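Local structure of sawadee homeodomain homolog 1 (Arabidopsis thaliana, 4IUP) at residues D13-Y17 and L88-G92; F22-R26 and H46-V50; L76-E82 and R128-R132. The protein takes part in RNA-directed DNA methylation, reading methylated lysine 9 of histone H3 through its SAWADEE domain and associating with the RNA polymerase IV complex. The protein carries 2 engineered substitutions. All coordinates share one frame; numbering follows the deposited sequence.

Contact 1: residues D13-Y17 and L88-G92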
loop_
_atom_site.group_PDB
_atom_site.type_symbol
_atom_site.label_atom_id
_atom_site.label_comp_id
_atom_site.label_asym_id
_atom_site.label_seq_id
_atom_site.Cartn_x
_atom_site.Cartn_y
_atom_site.Cartn_z
ATOM N N ASP A 13 -0.374 -9.587 9.945
ATOM C CA ASP A 13 -1.679 -8.984 9.636
ATOM C C ASP A 13 -1.902 -8.684 8.149
ATOM O O ASP A 13 -2.936 -8.113 7.779
ATOM C CB ASP A 13 -1.894 -7.714 10.477
ATOM C CG ASP A 13 -0.804 -6.667 10.261
ATOM O OD1 ASP A 13 -0.013 -6.795 9.301
ATOM O OD2 ASP A 13 -0.727 -5.718 11.068
ATOM N N TYR A 14 -0.928 -9.061 7.317
ATOM C CA TYR A 14 -0.973 -8.883 5.855
ATOM C C TYR A 14 -0.995 -7.420 5.387
ATOM O O TYR A 14 -1.279 -7.138 4.223
ATOM C CB TYR A 14 -2.117 -9.712 5.229
ATOM C CG TYR A 14 -2.136 -11.138 5.736
ATOM C CD1 TYR A 14 -1.121 -12.033 5.393
ATOM C CD2 TYR A 14 -3.145 -11.580 6.590
ATOM C CE1 TYR A 14 -1.120 -13.343 5.871
ATOM C CE2 TYR A 14 -3.159 -12.890 7.072
ATOM C CZ TYR A 14 -2.144 -13.763 6.706
ATOM O OH TYR A 14 -2.149 -15.051 7.182
ATOM N N ALA A 15 -0.660 -6.503 6.293
ATOM C CA ALA A 15 -0.600 -5.078 5.976
ATOM C C ALA A 15 0.835 -4.645 5.688
ATOM O O ALA A 15 1.786 -5.337 6.082
ATOM C CB ALA A 15 -1.199 -4.256 7.109
ATOM N N TRP A 16 0.985 -3.514 4.993
ATOM C CA TRP A 16 2.305 -2.989 4.604
ATOM C C TRP A 16 2.823 -1.923 5.565
ATOM O O TRP A 16 2.057 -1.068 6.030
ATOM C CB TRP A 16 2.274 -2.429 3.178
ATOM C CG TRP A 16 2.032 -3.479 2.135
ATOM C CD1 TRP A 16 0.817 -3.935 1.697
ATOM C CD2 TRP A 16 3.024 -4.217 1.412
ATOM N NE1 TRP A 16 0.994 -4.903 0.741
ATOM C CE2 TRP A 16 2.338 -5.097 0.546
ATOM C CE3 TRP A 16 4.430 -4.218 1.409
ATOM C CZ2 TRP A 16 3.008 -5.977 -0.312
ATOM C CZ3 TRP A 16 5.095 -5.090 0.550
ATOM C CH2 TRP A 16 4.379 -5.957 -0.299
ATOM N N TYR A 17 4.120 -1.987 5.861
ATOM C CA TYR A 17 4.775 -1.043 6.777
ATOM C C TYR A 17 6.075 -0.512 6.169
ATOM O O TYR A 17 6.803 -1.256 5.506
ATOM C CB TYR A 17 5.053 -1.723 8.123
ATOM C CG TYR A 17 3.792 -2.154 8.846
ATOM C CD1 TYR A 17 3.236 -3.421 8.634
ATOM C CD2 TYR A 17 3.152 -1.292 9.732
ATOM C CE1 TYR A 17 2.059 -3.818 9.296
ATOM C CE2 TYR A 17 1.971 -1.674 10.397
ATOM C CZ TYR A 17 1.438 -2.937 10.173
ATOM O OH TYR A 17 0.281 -3.316 10.830
ATOM N N LEU A 88 -5.046 -0.187 9.169
ATOM C CA LEU A 88 -4.008 -0.877 8.402
ATOM C C LEU A 88 -3.880 -0.295 6.995
ATOM O O LEU A 88 -4.854 0.213 6.444
ATOM C CB LEU A 88 -4.328 -2.377 8.314
ATOM C CG LEU A 88 -4.537 -3.116 9.643
ATOM C CD1 LEU A 88 -5.057 -4.526 9.386
ATOM C CD2 LEU A 88 -3.251 -3.146 10.470
ATOM N N TYR A 89 -2.677 -0.349 6.433
ATOM C CA TYR A 89 -2.471 0.016 5.036
ATOM C C TYR A 89 -2.429 -1.286 4.246
ATOM O O TYR A 89 -1.514 -2.095 4.430
ATOM C CB TYR A 89 -1.181 0.826 4.862
ATOM C CG TYR A 89 -1.246 2.233 5.432
ATOM C CD1 TYR A 89 -1.020 2.466 6.792
ATOM C CD2 TYR A 89 -1.528 3.325 4.612
ATOM C CE1 TYR A 89 -1.073 3.760 7.327
ATOM C CE2 TYR A 89 -1.583 4.627 5.134
ATOM C CZ TYR A 89 -1.352 4.833 6.487
ATOM O OH TYR A 89 -1.410 6.106 7.003
ATOM N N CYS A 90 -3.429 -1.471 3.380
ATOM C CA CYS A 90 -3.701 -2.735 2.692
ATOM C C CYS A 90 -3.837 -2.529 1.192
ATOM O O CYS A 90 -4.297 -1.479 0.739
ATOM C CB CYS A 90 -5.034 -3.327 3.190
ATOM S SG CYS A 90 -5.133 -3.574 4.950
ATOM N N ASP A 91 -3.489 -3.551 0.418
ATOM C CA ASP A 91 -3.644 -3.486 -1.035
ATOM C C ASP A 91 -5.104 -3.597 -1.457
ATOM O O ASP A 91 -5.862 -4.412 -0.927
ATOM C CB ASP A 91 -2.816 -4.576 -1.720
ATOM C CG ASP A 91 -1.341 -4.221 -1.798
ATOM O OD1 ASP A 91 -0.983 -3.054 -1.512
ATOM O OD2 ASP A 91 -0.538 -5.104 -2.155
ATOM N N GLY A 92 -5.487 -2.763 -2.416
ATOM C CA GLY A 92 -6.812 -2.830 -3.015
ATOM C C GLY A 92 -6.716 -2.477 -4.484
ATOM O O GLY A 92 -5.683 -1.983 -4.944
HETATM O O HOH W 1 -2.101 -5.898 1.667
HETATM O O HOH W 2 -0.294 -0.953 7.936
HETATM O O HOH W 3 -0.876 -7.157 -0.711
#

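Contact 2: residues F22-R26 and H46-V50. With CVM (cymal-4), chain E.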
loop_
_atom_site.group_PDB
_atom_site.type_symbol
_atom_site.label_atom_id
_atom_site.label_comp_id
_atom_site.label_asym_id
_atom_site.label_seq_id
_atom_site.Cartn_x
_atom_site.Cartn_y
_atom_site.Cartn_z
ATOM N N PHE A 22 17.318 -2.869 6.745
ATOM C CA PHE A 22 17.392 -4.318 6.618
ATOM C C PHE A 22 18.574 -4.810 7.445
ATOM O O PHE A 22 19.682 -4.274 7.341
ATOM C CB PHE A 22 17.569 -4.698 5.145
ATOM C CG PHE A 22 16.437 -4.243 4.255
ATOM C CD1 PHE A 22 16.407 -2.943 3.748
ATOM C CD2 PHE A 22 15.408 -5.121 3.909
ATOM C CE1 PHE A 22 15.363 -2.520 2.917
ATOM C CE2 PHE A 22 14.362 -4.706 3.074
ATOM C CZ PHE A 22 14.337 -3.404 2.582
ATOM N N LEU A 23 18.338 -5.833 8.263
ATOM C CA LEU A 23 19.323 -6.263 9.258
ATOM C C LEU A 23 20.121 -7.503 8.859
ATOM O O LEU A 23 21.339 -7.575 9.080
ATOM C CB LEU A 23 18.630 -6.500 10.605
ATOM C CG LEU A 23 17.829 -5.325 11.186
ATOM C CD1 LEU A 23 17.070 -5.779 12.414
ATOM C CD2 LEU A 23 18.713 -4.131 11.519
ATOM N N THR A 24 19.428 -8.482 8.284
ATOM C CA THR A 24 20.033 -9.757 7.923
ATOM C C THR A 24 19.088 -10.519 6.996
ATOM O O THR A 24 18.023 -10.012 6.628
ATOM C CB THR A 24 20.453 -10.593 9.188
ATOM O OG1 THR A 24 21.130 -11.796 8.795
ATOM C CG2 THR A 24 19.261 -10.930 10.073
ATOM N N TYR A 25 19.500 -11.712 6.584
ATOM C CA TYR A 25 18.669 -12.562 5.748
ATOM C C TYR A 25 18.769 -14.010 6.229
ATOM O O TYR A 25 19.649 -14.359 7.021
ATOM C CB TYR A 25 19.070 -12.435 4.267
ATOM C CG TYR A 25 20.311 -13.218 3.905
ATOM C CD1 TYR A 25 21.585 -12.663 4.071
ATOM C CD2 TYR A 25 20.214 -14.523 3.420
ATOM C CE1 TYR A 25 22.730 -13.392 3.753
ATOM C CE2 TYR A 25 21.352 -15.257 3.101
ATOM C CZ TYR A 25 22.600 -14.688 3.267
ATOM O OH TYR A 25 23.719 -15.423 2.948
ATOM N N ARG A 26 17.857 -14.840 5.745
ATOM C CA ARG A 26 17.897 -16.283 5.971
ATOM C C ARG A 26 17.249 -16.987 4.793
ATOM O O ARG A 26 16.450 -16.391 4.078
ATOM C CB ARG A 26 17.174 -16.656 7.268
ATOM C CG ARG A 26 15.648 -16.521 7.216
ATOM C CD ARG A 26 15.054 -16.788 8.585
ATOM N NE ARG A 26 13.598 -16.659 8.606
ATOM C CZ ARG A 26 12.847 -16.903 9.675
ATOM N NH1 ARG A 26 13.410 -17.293 10.811
ATOM N NH2 ARG A 26 11.533 -16.757 9.612
ATOM N N HIS A 46 9.311 -5.419 17.274
ATOM C CA HIS A 46 8.833 -4.861 16.025
ATOM C C HIS A 46 9.556 -5.490 14.836
ATOM O O HIS A 46 8.905 -5.797 13.880
ATOM C CB HIS A 46 8.940 -3.351 15.977
ATOM C CG HIS A 46 7.719 -2.674 15.467
ATOM N ND1 HIS A 46 7.248 -1.500 16.008
ATOM C CD2 HIS A 46 6.884 -2.976 14.445
ATOM C CE1 HIS A 46 6.187 -1.104 15.340
ATOM N NE2 HIS A 46 5.937 -1.985 14.392
ATOM N N ASP A 47 10.872 -5.674 14.907
ATOM C CA ASP A 47 11.595 -6.352 13.806
ATOM C C ASP A 47 10.891 -7.635 13.377
ATOM O O ASP A 47 10.419 -8.392 14.222
ATOM C CB ASP A 47 13.033 -6.710 14.208
ATOM C CG ASP A 47 13.891 -5.493 14.537
ATOM O OD1 ASP A 47 14.985 -5.693 15.105
ATOM O OD2 ASP A 47 13.483 -4.349 14.243
ATOM N N GLU A 48 10.823 -7.878 12.069
ATOM C CA GLU A 48 10.146 -9.062 11.543
ATOM C C GLU A 48 10.912 -9.672 10.379
ATOM O O GLU A 48 11.607 -8.966 9.653
ATOM C CB GLU A 48 8.740 -8.704 11.047
ATOM C CG GLU A 48 7.723 -8.446 12.126
ATOM C CD GLU A 48 6.335 -8.150 11.575
ATOM O OE1 GLU A 48 5.984 -8.671 10.493
ATOM O OE2 GLU A 48 5.587 -7.404 12.242
ATOM N N TRP A 49 10.762 -10.983 10.203
ATOM C CA TRP A 49 11.197 -11.665 8.990
ATOM C C TRP A 49 10.098 -11.550 7.947
ATOM O O TRP A 49 8.924 -11.789 8.245
ATOM C CB TRP A 49 11.467 -13.139 9.268
ATOM C CG TRP A 49 12.668 -13.409 10.126
ATOM C CD1 TRP A 49 12.671 -13.754 11.444
ATOM C CD2 TRP A 49 14.041 -13.385 9.711
ATOM N NE1 TRP A 49 13.967 -13.939 11.883
ATOM C CE2 TRP A 49 14.824 -13.717 10.837
ATOM C CE3 TRP A 49 14.685 -13.106 8.495
ATOM C CZ2 TRP A 49 16.224 -13.780 10.785
ATOM C CZ3 TRP A 49 16.075 -13.169 8.445
ATOM C CH2 TRP A 49 16.826 -13.509 9.581
ATOM N N VAL A 50 10.480 -11.179 6.727
ATOM C CA VAL A 50 9.541 -11.076 5.613
ATOM C C VAL A 50 10.121 -11.700 4.349
ATOM O O VAL A 50 11.315 -11.562 4.070
ATOM C CB VAL A 50 9.137 -9.597 5.299
ATOM C CG1 VAL A 50 8.336 -8.988 6.450
ATOM C CG2 VAL A 50 10.360 -8.738 4.978
HETATM C C1 CVM E . 14.074 -6.142 -3.536
HETATM C C2 CVM E . 14.209 -6.190 -2.018
HETATM C C3 CVM E . 15.338 -5.279 -1.548
HETATM C C4 CVM E . 16.259 -6.024 -0.576
HETATM C C6 CVM E . 17.327 -5.129 0.083
HETATM C C7 CVM E . 18.731 -5.631 -0.298
HETATM C C8 CVM E . 19.843 -4.609 0.022
HETATM C C9 CVM E . 19.387 -3.510 0.997
HETATM C C10 CVM E . 18.140 -2.759 0.497
HETATM C C11 CVM E . 17.175 -3.648 -0.305
HETATM O O12 CVM E . 13.004 -5.243 -3.866
HETATM C C13 CVM E . 11.882 -5.888 -4.528
HETATM O O14 CVM E . 12.065 -7.304 -4.849
HETATM C C15 CVM E . 10.851 -7.914 -5.385
HETATM C C16 CVM E . 10.302 -7.173 -6.623
HETATM C C17 CVM E . 10.328 -5.635 -6.518
HETATM C C18 CVM E . 11.589 -5.104 -5.815
HETATM C C19 CVM E . 11.107 -9.387 -5.760
HETATM O O20 CVM E . 12.482 -9.581 -6.107
HETATM O O21 CVM E . 10.245 -5.063 -7.831
HETATM O O22 CVM E . 11.422 -3.718 -5.500
HETATM O O23 CVM E . 8.938 -7.567 -6.820
#

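Contact 3: residues L76-E82 and R128-R132. Engineered in segment 76-82: Met77 (natural residue Leu).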
loop_
_atom_site.group_PDB
_atom_site.type_symbol
_atom_site.label_atom_id
_atom_site.label_comp_id
_atom_site.label_asym_id
_atom_site.label_seq_id
_atom_site.Cartn_x
_atom_site.Cartn_y
_atom_site.Cartn_z
ATOM N N LEU A 76 -3.663 -0.985 -8.873
ATOM C CA LEU A 76 -3.324 -1.420 -7.523
ATOM C C LEU A 76 -2.934 -0.199 -6.690
ATOM O O LEU A 76 -2.084 0.595 -7.104
ATOM C CB LEU A 76 -2.175 -2.440 -7.561
ATOM C CG LEU A 76 -1.534 -2.857 -6.231
ATOM C CD1 LEU A 76 -2.503 -3.707 -5.407
ATOM C CD2 LEU A 76 -0.233 -3.611 -6.495
HETATM N N MSE A 77 -3.567 -0.051 -5.525
HETATM C CA MSE A 77 -3.274 1.057 -4.612
HETATM C C MSE A 77 -2.993 0.504 -3.225
HETATM O O MSE A 77 -3.556 -0.527 -2.839
HETATM C CB MSE A 77 -4.464 2.027 -4.499
HETATM C CG MSE A 77 -5.037 2.519 -5.813
HETATM SE SE MSE A 77 -3.779 3.564 -6.869
HETATM C CE MSE A 77 -3.817 5.241 -5.851
ATOM N N LEU A 78 -2.137 1.194 -2.478
ATOM C CA LEU A 78 -2.035 0.970 -1.043
ATOM C C LEU A 78 -3.071 1.863 -0.357
ATOM O O LEU A 78 -3.027 3.091 -0.500
ATOM C CB LEU A 78 -0.623 1.273 -0.522
ATOM C CG LEU A 78 -0.410 0.958 0.968
ATOM C CD1 LEU A 78 -0.467 -0.552 1.233
ATOM C CD2 LEU A 78 0.907 1.548 1.487
ATOM N N CYS A 79 -3.985 1.242 0.389
ATOM C CA CYS A 79 -5.165 1.924 0.917
ATOM C C CYS A 79 -5.194 1.943 2.432
ATOM O O CYS A 79 -4.915 0.930 3.085
ATOM C CB CYS A 79 -6.438 1.235 0.425
ATOM S SG CYS A 79 -6.542 1.037 -1.343
ATOM N N PHE A 80 -5.545 3.098 2.987
ATOM C CA PHE A 80 -5.704 3.234 4.430
ATOM C C PHE A 80 -7.057 2.678 4.861
ATOM O O PHE A 80 -8.102 3.293 4.615
ATOM C CB PHE A 80 -5.540 4.695 4.861
ATOM C CG PHE A 80 -5.563 4.898 6.352
ATOM C CD1 PHE A 80 -4.598 4.309 7.163
ATOM C CD2 PHE A 80 -6.545 5.684 6.944
ATOM C CE1 PHE A 80 -4.607 4.500 8.537
ATOM C CE2 PHE A 80 -6.565 5.878 8.333
ATOM C CZ PHE A 80 -5.596 5.294 9.122
ATOM N N GLN A 81 -7.018 1.511 5.500
ATOM C CA GLN A 81 -8.214 0.767 5.882
ATOM C C GLN A 81 -8.425 0.885 7.384
ATOM O O GLN A 81 -7.724 0.245 8.174
ATOM C CB GLN A 81 -8.068 -0.703 5.469
ATOM C CG GLN A 81 -9.318 -1.578 5.674
ATOM C CD GLN A 81 -9.010 -3.057 5.529
ATOM O OE1 GLN A 81 -9.205 -3.650 4.460
ATOM N NE2 GLN A 81 -8.510 -3.655 6.592
ATOM N N GLU A 82 -9.393 1.712 7.767
ATOM C CA GLU A 82 -9.691 1.959 9.173
ATOM C C GLU A 82 -11.005 1.288 9.556
ATOM O O GLU A 82 -12.047 1.568 8.966
ATOM C CB GLU A 82 -9.741 3.467 9.446
ATOM C CG GLU A 82 -9.903 3.829 10.921
ATOM C CD GLU A 82 -9.597 5.286 11.212
ATOM O OE1 GLU A 82 -9.938 6.161 10.381
ATOM O OE2 GLU A 82 -9.019 5.553 12.283
ATOM N N ARG A 128 -6.554 8.877 1.249
ATOM C CA ARG A 128 -6.382 7.577 1.901
ATOM C C ARG A 128 -5.813 6.501 0.976
ATOM O O ARG A 128 -5.805 5.324 1.317
ATOM C CB ARG A 128 -7.703 7.100 2.525
ATOM C CG ARG A 128 -8.168 7.995 3.664
ATOM C CD ARG A 128 -9.110 7.316 4.650
ATOM N NE ARG A 128 -9.370 8.241 5.752
ATOM C CZ ARG A 128 -9.743 7.904 6.986
ATOM N NH1 ARG A 128 -9.936 6.631 7.327
ATOM N NH2 ARG A 128 -9.931 8.864 7.884
ATOM N N ILE A 129 -5.337 6.904 -0.195
ATOM C CA ILE A 129 -4.783 5.943 -1.140
ATOM C C ILE A 129 -3.418 6.393 -1.675
ATOM O O ILE A 129 -3.172 7.589 -1.849
ATOM C CB ILE A 129 -5.780 5.607 -2.293
ATOM C CG1 ILE A 129 -6.102 6.841 -3.144
ATOM C CG2 ILE A 129 -7.081 4.975 -1.743
ATOM C CD1 ILE A 129 -7.031 6.536 -4.328
ATOM N N CYS A 130 -2.534 5.429 -1.911
ATOM C CA CYS A 130 -1.207 5.700 -2.472
ATOM C C CYS A 130 -0.973 4.836 -3.698
ATOM O O CYS A 130 -1.424 3.696 -3.745
ATOM C CB CYS A 130 -0.114 5.412 -1.445
ATOM S SG CYS A 130 0.126 6.719 -0.217
ATOM N N ARG A 131 -0.251 5.366 -4.678
ATOM C CA ARG A 131 -0.031 4.643 -5.927
ATOM C C ARG A 131 1.259 3.830 -5.881
ATOM O O ARG A 131 2.121 4.068 -5.039
ATOM C CB ARG A 131 -0.030 5.602 -7.129
ATOM C CG ARG A 131 1.184 6.543 -7.200
ATOM C CD ARG A 131 1.231 7.286 -8.533
ATOM N NE ARG A 131 2.337 8.247 -8.581
ATOM C CZ ARG A 131 3.577 7.956 -8.978
ATOM N NH1 ARG A 131 3.892 6.727 -9.379
ATOM N NH2 ARG A 131 4.510 8.901 -8.981
ATOM N N ARG A 132 1.379 2.871 -6.793
ATOM C CA ARG A 132 2.613 2.109 -6.961
ATOM C C ARG A 132 3.506 2.867 -7.938
ATOM O O ARG A 132 2.992 3.618 -8.777
ATOM C CB ARG A 132 2.304 0.707 -7.501
ATOM C CG ARG A 132 1.385 -0.151 -6.610
ATOM C CD ARG A 132 2.046 -0.561 -5.287
ATOM N NE ARG A 132 3.397 -1.085 -5.508
ATOM C CZ ARG A 132 4.491 -0.673 -4.873
ATOM N NH1 ARG A 132 4.427 0.268 -3.936
ATOM N NH2 ARG A 132 5.664 -1.212 -5.177
HETATM O O HOH W 4 -0.922 2.420 -8.537
HETATM O O HOH W 5 -11.604 8.053 10.122
#

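Contact 1: residues D13-Y17 and L88-G92
Trp16 meets strand 88-92 through both its backbone and its indole, joining two parts of the tandem Tudor-like SAWADEE domain. The segments run nearly at right angles (85°), so they touch as a crossing and not as paired sheet neighbours. Trp16 N donates to Tyr89 O at 2.9 Å, and two waters add bridges beside this bond, one linking Trp16 O to Tyr89 N and the other Tyr14 O to Asp91 N. With CG of Trp16 beside the backbone N (chi1 -66°), the indole swings along the strand until NE1 lies 3.3 Å from Asp91 OD2. This bond is long and bent and therefore weak; the carboxylate stands oblique to the ring, planes 29° apart, and a further water, in the plane of the indole, also links the two groups. Asp91 is held more firmly by a salt bridge from OD1 to Arg57, which in turn makes a cation-pi contact with Trp16, so indole, acid and arginine form a compact cluster. A small alanine suits the place where the two chains come close: Ala15 CB points toward the strand and rests 3.8 Å from Leu88 CB. Beyond it, Leu88 rests CD2 against a hydrogen-bonded pair, 3.6 Å from Tyr17 OH and 3.7 Å from Asp13 OD2. In an Asx turn, Asp13 OD1 receives Ala15 N from above the carboxylate plane, while Tyr17 OH donates on the syn side of Asp13 OD2 at 2.6 Å.

Contact 2: residues F22-R26 and H46-V50
Strands 22-26 and 48-50 run in broadly the same direction, their axes 48° apart and 8.6 Å at closest approach, as the two neighbours of strand 33-39 in the antiparallel sheet of the SAWADEE domain. Arg26 and Trp49 bridge them at the surface with a cation-pi stack. Arg26 CG sits between the backbone N and the carbonyl carbon (chi1 71°), and from there the chain runs extended over one face of the indole. Its guanidinium lies flat on Trp49, the planes only 3° apart, with Arg26 CZ 3.5 Å from the centroid of the five-membered ring. The methylene Arg26 CD takes the six-membered ring of Trp49, again 3.5 Å from the centroid, as a CH-pi contact. A long side chain with a flat cation thus spans both rings on this face, and Glu34 adds a salt bridge to Arg26 NH2. At the rim of the indole, Trp49 CZ3 comes within 3.6 Å of Tyr25 C, and Thr24 CG2 lies obliquely 3.6 Å from Trp49 CH2. Were Trp49 replaced by an alanine, the Arg26 guanidinium would probably lose its stacking surface and be freer to turn, tied mainly to Glu34. Leu23 CD1 packs 3.4 Å from Asp47 OD1, an oxygen also salt-bridged to Arg38. Phe22 points the other way, laying one ring face against the cyclohexyl group of cymal-4. Strand 33-39 bonds through its backbone to both segments, while Phe22 and Val50 pack on Val56 of strand 56-62.

Contact 3: residues L76-E82 and R128-R132
Leu78 and Cys130 form a hydrogen-bonded antiparallel pair in the sheet of the SAWADEE domain. Their backbones exchange two bonds, Leu78 N to Cys130 O at 2.9 Å and Cys130 N to Leu78 O at 2.8 Å. Phe80 N adds a third to Arg128 O, and a water spans Leu76 O and Arg132 N. Apolar contacts follow the alternation of the strands. On one face Cys79 SG lies 4.0 Å from Ile129 CG2, compact side chains that fit such close strands. The engineered Met77, a selenomethionine replacing a natural leucine, bends to bring CE 3.8 Å from Ile129 CD1. Cys130 faces the other side with Leu78, its SG covalently linked to a beta-mercaptoethanol, probably from the crystallisation liquor. Polar contacts gather near Arg128, at the end of the ladder away from Arg132. The extended Arg128 reaches past Phe80, and its NH1 meets Glu82 OE1 on the anti side at 3.1 Å in a salt bridge. On the way, the Phe80 ring edge stands over one guanidinium face, planes 62° apart, with Phe80 CD2 3.5 Å from Arg128 NH1. Strand 129-131 is inserted between strands 56-62 and 76-83, and strand 86-98 flanks the latter.

Overall arrangement
From the N terminus, residues 13-17 enter strand 16-27, whose later part, 22-26, opens contact 2. Contact 2 closes first, when 46-50 returns across strand 33-39, and it falls wholly between the two segments of contact 1. The chain then reaches 76-82, the first half of contact 3, before 88-92 closes contact 1; contacts 1 and 3 therefore cross, and contact 3 closes only with the last strand, at 128-132. Contact 2 lies toward one end of the molecule, about 24 Å from contact 3 between centres. Contacts 1 and 3 adjoin through neighbouring strands 76-83 and 86-98, and contact 1 adds a crossing between strand 16-27 and the later strands, beside the pairing of 56-62 with 129-131.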